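Local coordinates for macrophage migration inhibitory factor-like protein (Entamoeba histolytica, PDB 6CUQ) that belongs to the macrophage migration inhibitory factor family and assembles as a trimer of small alpha/beta subunits, at residues B[16-21]-B[93-98]; B[11-16]-B[50-55]. One frame throughout, in Å; residues are numbered along the deposited sequence.

Contact 1. Residues B[16-21]-B[93-98]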
loop_
_atom_site.group_PDB
_atom_site.type_symbol
_atom_site.label_atom_id
_atom_site.label_comp_id
_atom_site.label_asym_id
_atom_site.label_seq_id
_atom_site.Cartn_x
_atom_site.Cartn_y
_atom_site.Cartn_z
ATOM N N LEU B 16 8.361 4.679 3.720
ATOM C CA LEU B 16 9.038 5.648 4.566
ATOM C C LEU B 16 9.680 6.738 3.726
ATOM O O LEU B 16 10.001 6.542 2.550
ATOM C CB LEU B 16 10.075 4.970 5.464
ATOM C CG LEU B 16 11.455 4.616 4.922
ATOM C CD1 LEU B 16 12.266 3.962 6.027
ATOM C CD2 LEU B 16 11.378 3.723 3.712
ATOM N N SER B 17 9.844 7.908 4.340
ATOM C CA SER B 17 10.306 9.091 3.631
ATOM C C SER B 17 11.644 9.615 4.144
ATOM O O SER B 17 11.933 10.802 4.015
ATOM C CB SER B 17 9.249 10.193 3.713
ATOM O OG SER B 17 9.329 10.829 4.972
ATOM N N ALA B 18 12.481 8.763 4.710
ATOM C CA ALA B 18 13.803 9.206 5.127
ATOM C C ALA B 18 14.766 9.166 3.949
ATOM O O ALA B 18 14.596 8.395 3.005
ATOM C CB ALA B 18 14.339 8.346 6.269
ATOM N N ASP B 19 15.792 10.005 4.020
ATOM C CA ASP B 19 16.889 10.012 3.050
ATOM C C ASP B 19 17.924 8.982 3.512
ATOM O O ASP B 19 18.783 9.268 4.345
ATOM C CB ASP B 19 17.461 11.429 2.946
ATOM C CG ASP B 19 18.731 11.509 2.110
ATOM O OD1 ASP B 19 18.880 10.731 1.146
ATOM O OD2 ASP B 19 19.608 12.340 2.437
ATOM N N ILE B 20 17.826 7.748 2.997
ATOM C CA ILE B 20 18.692 6.649 3.429
ATOM C C ILE B 20 19.271 5.891 2.234
ATOM O O ILE B 20 18.721 5.899 1.131
ATOM C CB ILE B 20 17.939 5.675 4.353
ATOM C CG1 ILE B 20 16.585 5.341 3.745
ATOM C CG2 ILE B 20 17.721 6.281 5.730
ATOM C CD1 ILE B 20 15.855 4.266 4.489
ATOM N N THR B 21 20.390 5.201 2.471
ATOM C CA THR B 21 21.000 4.392 1.420
ATOM C C THR B 21 20.171 3.139 1.122
ATOM O O THR B 21 19.400 2.641 1.951
ATOM C CB THR B 21 22.413 3.926 1.797
ATOM O OG1 THR B 21 22.349 3.041 2.929
ATOM C CG2 THR B 21 23.364 5.087 2.062
ATOM N N GLN B 93 16.388 3.588 14.724
ATOM C CA GLN B 93 17.809 3.257 14.761
ATOM C C GLN B 93 18.439 3.397 13.378
ATOM O O GLN B 93 19.566 3.890 13.256
ATOM C CB GLN B 93 18.027 1.836 15.286
ATOM C CG GLN B 93 19.428 1.313 14.980
ATOM C CD GLN B 93 19.493 -0.201 14.856
ATOM O OE1 GLN B 93 18.773 -0.929 15.541
ATOM N NE2 GLN B 93 20.363 -0.682 13.968
ATOM N N LYS B 94 17.726 2.973 12.327
ATOM C CA LYS B 94 18.293 2.935 10.982
ATOM C C LYS B 94 18.021 4.193 10.161
ATOM O O LYS B 94 18.827 4.529 9.288
ATOM C CB LYS B 94 17.745 1.729 10.204
ATOM C CG LYS B 94 17.944 0.359 10.850
ATOM C CD LYS B 94 19.371 -0.172 10.724
ATOM C CE LYS B 94 19.400 -1.724 10.718
ATOM N NZ LYS B 94 20.762 -2.247 10.964
ATOM N N ALA B 95 16.924 4.913 10.415
ATOM C CA ALA B 95 16.551 6.041 9.566
ATOM C C ALA B 95 16.292 7.334 10.330
ATOM O O ALA B 95 15.931 8.338 9.706
ATOM C CB ALA B 95 15.314 5.692 8.722
ATOM N N GLY B 96 16.420 7.327 11.654
ATOM C CA GLY B 96 16.230 8.520 12.450
ATOM C C GLY B 96 14.819 9.049 12.483
ATOM O O GLY B 96 14.618 10.236 12.770
ATOM N N ILE B 97 13.830 8.199 12.217
ATOM C CA ILE B 97 12.433 8.607 12.203
ATOM C C ILE B 97 11.890 8.527 13.624
ATOM O O ILE B 97 12.096 7.528 14.331
ATOM C CB ILE B 97 11.620 7.736 11.228
ATOM C CG1 ILE B 97 12.265 7.766 9.832
ATOM C CG2 ILE B 97 10.188 8.194 11.174
ATOM C CD1 ILE B 97 11.548 6.920 8.794
ATOM N N GLU B 98 11.229 9.597 14.056
ATOM C CA GLU B 98 10.694 9.643 15.405
ATOM C C GLU B 98 9.475 8.739 15.539
ATOM O O GLU B 98 8.777 8.445 14.563
ATOM C CB GLU B 98 10.345 11.077 15.798
ATOM C CG GLU B 98 11.575 11.953 16.033
ATOM C CD GLU B 98 11.226 13.417 16.286
ATOM O OE1 GLU B 98 10.035 13.779 16.174
ATOM O OE2 GLU B 98 12.140 14.199 16.632
#
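Ile97 reaches across to Ala18 and Leu16 from the turn that ends helix 80-95. Its CB sets the direction, pointing at residues 16-21. The long branch then leaves with CG1 beside the backbone N and anti to the carbonyl carbon (chi1 -54°). Ile97 CG1 grazes the methyl of Ala18, with 4.2 Å to Ala18 CB. At the tip, Ile97 CD1 lies 4.0 Å from that same Ala18 CB. It also sits 4.1 Å from Leu16 CD1, and the two side chains cross at about a right angle. In this MIF-family fold, both helices pack on one face of the sheet. Here the link from strand 11-16 to helix 22-40 runs past the C-terminal end of helix 80-95. Ala95 is in the last turn of that helix, just before Gly96 departs from it with positive phi. The small methyls allow a close approach, Ala18 CB to Ala95 CB being 3.7 Å. Ile20 packs on the same methyl beside Ala18, its short branch CG2 lying 3.9 Å from Ala95 CB. Ile20 CG2 also comes near Lys94 O. Lys94 NZ makes a salt bridge with Glu27 of helix 22-40.

Contact 2. Residues B[11-16]-B[50-55]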
loop_
_atom_site.group_PDB
_atom_site.type_symbol
_atom_site.label_atom_id
_atom_site.label_comp_id
_atom_site.label_asym_id
_atom_site.label_seq_id
_atom_site.Cartn_x
_atom_site.Cartn_y
_atom_site.Cartn_z
ATOM N N HIS B 11 3.343 -10.204 6.459
ATOM C CA HIS B 11 3.938 -9.289 5.488
ATOM C C HIS B 11 3.927 -7.864 6.027
ATOM O O HIS B 11 2.950 -7.429 6.657
ATOM C CB HIS B 11 3.197 -9.315 4.137
ATOM C CG HIS B 11 3.832 -8.459 3.078
ATOM N ND1 HIS B 11 3.583 -7.108 2.957
ATOM C CD2 HIS B 11 4.717 -8.763 2.096
ATOM C CE1 HIS B 11 4.282 -6.619 1.949
ATOM N NE2 HIS B 11 4.974 -7.603 1.405
ATOM N N ALA B 12 5.011 -7.131 5.765
ATOM C CA ALA B 12 5.111 -5.725 6.152
ATOM C C ALA B 12 5.496 -4.914 4.930
ATOM O O ALA B 12 6.552 -5.148 4.331
ATOM C CB ALA B 12 6.128 -5.500 7.278
ATOM N N LEU B 13 4.616 -3.991 4.543
ATOM C CA LEU B 13 4.894 -3.001 3.515
ATOM C C LEU B 13 5.238 -1.703 4.241
ATOM O O LEU B 13 4.367 -1.082 4.862
ATOM C CB LEU B 13 3.705 -2.813 2.571
ATOM C CG LEU B 13 3.992 -2.399 1.122
ATOM C CD1 LEU B 13 2.716 -2.352 0.300
ATOM C CD2 LEU B 13 4.718 -1.063 1.061
ATOM N N ILE B 14 6.506 -1.313 4.174
ATOM C CA ILE B 14 7.026 -0.145 4.870
ATOM C C ILE B 14 7.197 0.956 3.834
ATOM O O ILE B 14 7.994 0.831 2.891
ATOM C CB ILE B 14 8.350 -0.450 5.577
ATOM C CG1 ILE B 14 8.160 -1.622 6.544
ATOM C CG2 ILE B 14 8.847 0.795 6.319
ATOM C CD1 ILE B 14 9.444 -2.129 7.173
ATOM N N THR B 15 6.418 2.014 3.989
ATOM C CA THR B 15 6.511 3.204 3.159
ATOM C C THR B 15 7.140 4.275 4.036
ATOM O O THR B 15 6.538 4.703 5.025
ATOM C CB THR B 15 5.124 3.608 2.657
ATOM O OG1 THR B 15 4.503 2.490 2.003
ATOM C CG2 THR B 15 5.185 4.830 1.732
ATOM N N LEU B 16 8.361 4.679 3.720
ATOM C CA LEU B 16 9.038 5.648 4.566
ATOM C C LEU B 16 9.680 6.738 3.726
ATOM O O LEU B 16 10.001 6.542 2.550
ATOM C CB LEU B 16 10.075 4.970 5.464
ATOM C CG LEU B 16 11.455 4.616 4.922
ATOM C CD1 LEU B 16 12.266 3.962 6.027
ATOM C CD2 LEU B 16 11.378 3.723 3.712
ATOM N N GLN B 50 8.517 -5.433 1.945
ATOM C CA GLN B 50 8.855 -4.492 0.890
ATOM C C GLN B 50 9.013 -3.109 1.510
ATOM O O GLN B 50 8.153 -2.669 2.285
ATOM C CB GLN B 50 7.772 -4.460 -0.195
ATOM C CG GLN B 50 7.487 -5.807 -0.828
ATOM C CD GLN B 50 8.712 -6.394 -1.532
ATOM O OE1 GLN B 50 9.575 -5.657 -2.003
ATOM N NE2 GLN B 50 8.782 -7.727 -1.617
ATOM N N VAL B 51 10.114 -2.439 1.183
ATOM C CA VAL B 51 10.424 -1.101 1.675
ATOM C C VAL B 51 10.261 -0.115 0.526
ATOM O O VAL B 51 10.929 -0.245 -0.505
ATOM C CB VAL B 51 11.838 -1.031 2.264
ATOM C CG1 VAL B 51 12.077 0.341 2.861
ATOM C CG2 VAL B 51 12.015 -2.122 3.310
ATOM N N VAL B 52 9.384 0.879 0.701
ATOM C CA VAL B 52 9.043 1.811 -0.365
ATOM C C VAL B 52 9.451 3.221 0.061
ATOM O O VAL B 52 9.055 3.691 1.134
ATOM C CB VAL B 52 7.539 1.733 -0.693
ATOM C CG1 VAL B 52 7.111 2.841 -1.687
ATOM C CG2 VAL B 52 7.186 0.314 -1.193
ATOM N N THR B 53 10.242 3.887 -0.778
ATOM C CA THR B 53 10.677 5.252 -0.515
ATOM C C THR B 53 9.607 6.247 -0.940
ATOM O O THR B 53 9.195 6.275 -2.104
ATOM C CB THR B 53 11.970 5.555 -1.261
ATOM O OG1 THR B 53 13.036 4.796 -0.696
ATOM C CG2 THR B 53 12.305 7.046 -1.157
ATOM N N SER B 54 9.217 7.119 -0.020
ATOM C CA SER B 54 8.147 8.077 -0.265
ATOM C C SER B 54 8.602 9.498 0.052
ATOM O O SER B 54 9.718 9.736 0.520
ATOM C CB SER B 54 6.922 7.744 0.581
ATOM O OG SER B 54 7.270 7.815 1.952
ATOM N N VAL B 55 7.720 10.448 -0.256
ATOM C CA VAL B 55 7.761 11.812 0.266
ATOM C C VAL B 55 6.632 11.913 1.272
ATOM O O VAL B 55 5.496 11.533 0.964
ATOM C CB VAL B 55 7.597 12.864 -0.848
ATOM C CG1 VAL B 55 7.325 14.219 -0.258
ATOM C CG2 VAL B 55 8.832 12.907 -1.722
#
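Strands 11-16 and 50-53 run parallel, and residues Leu13 to Leu16 pair with Gln50 to Thr53 in order. Backbone hydrogen bonds carry the pairing. Gln50 N donates to Ala12 O at 3.1 Å. Gln50 O then receives Ile14 N at 2.8 Å. Val52 repeats the pattern, giving its N to Ile14 O and taking Leu16 N on its O. The fifth bond, Ser54 N to Leu16 O, is 2.7 Å long. Its donor stands 37° out of the carbonyl plane. CA-H...O contacts add to the ladder, such as Val51 CA to Ile14 O at 3.3 Å.

Side chains pack on both faces. On one, Leu16 CG lies between its backbone N and carbonyl carbon (chi1 81°). That turn lays Leu16 CD2 obliquely over Val51, 3.6 Å from Val51 CG1. This face, with Ile14, is covered by helix 22-40. On the other, Leu13 CD2 meets Val52 CG2 at 3.6 Å, and Thr15 CG2 packs on Ser54 CB. At the start of the pairing His11 brings its ring edge to Gln50, NE2 lying 3.8 Å from Gln50 CG.

The polar ends of Gln50 and Ser54 bond to other subunits, while Thr53 OG1 bonds to Lys25 of its own chain. Gln50 OE1 bonds to Ser54 OG of the third subunit, and Ser54 OG bonds to Gln50 OE1 of the second. Gln50 and Val51 also pair in antiparallel fashion with a strand of the third subunit, so the sheet continues across the interface.

Strand 11-16, helix 22-40 and strand 48-53 form a beta-alpha-beta unit, one of two in the MIF fold, whose sheets line the inside of the trimer.

Overall arrangement
Both contacts are largely buried, and they share Leu16, where strand 11-16 gives way to a loop. Contact 2 lies nearer the centre of the chain, about 8 Å from it against about 14 Å for contact 1, measured between centres. Contact 2 joins two strands of one sheet, mainly through backbone hydrogen bonds. Contact 1 is smaller and made of apolar side chains, joining the loop after strand 11-16 to the end of helix 80-95. Contact 2 also takes part in subunit interfaces through Gln50 and Ser54, whereas contact 1 lies mostly within its own chain, though Ser17 packs on Gln50 of the second subunit. The two meet where Ser17 CB packs 3.3 Å from Ser54 O.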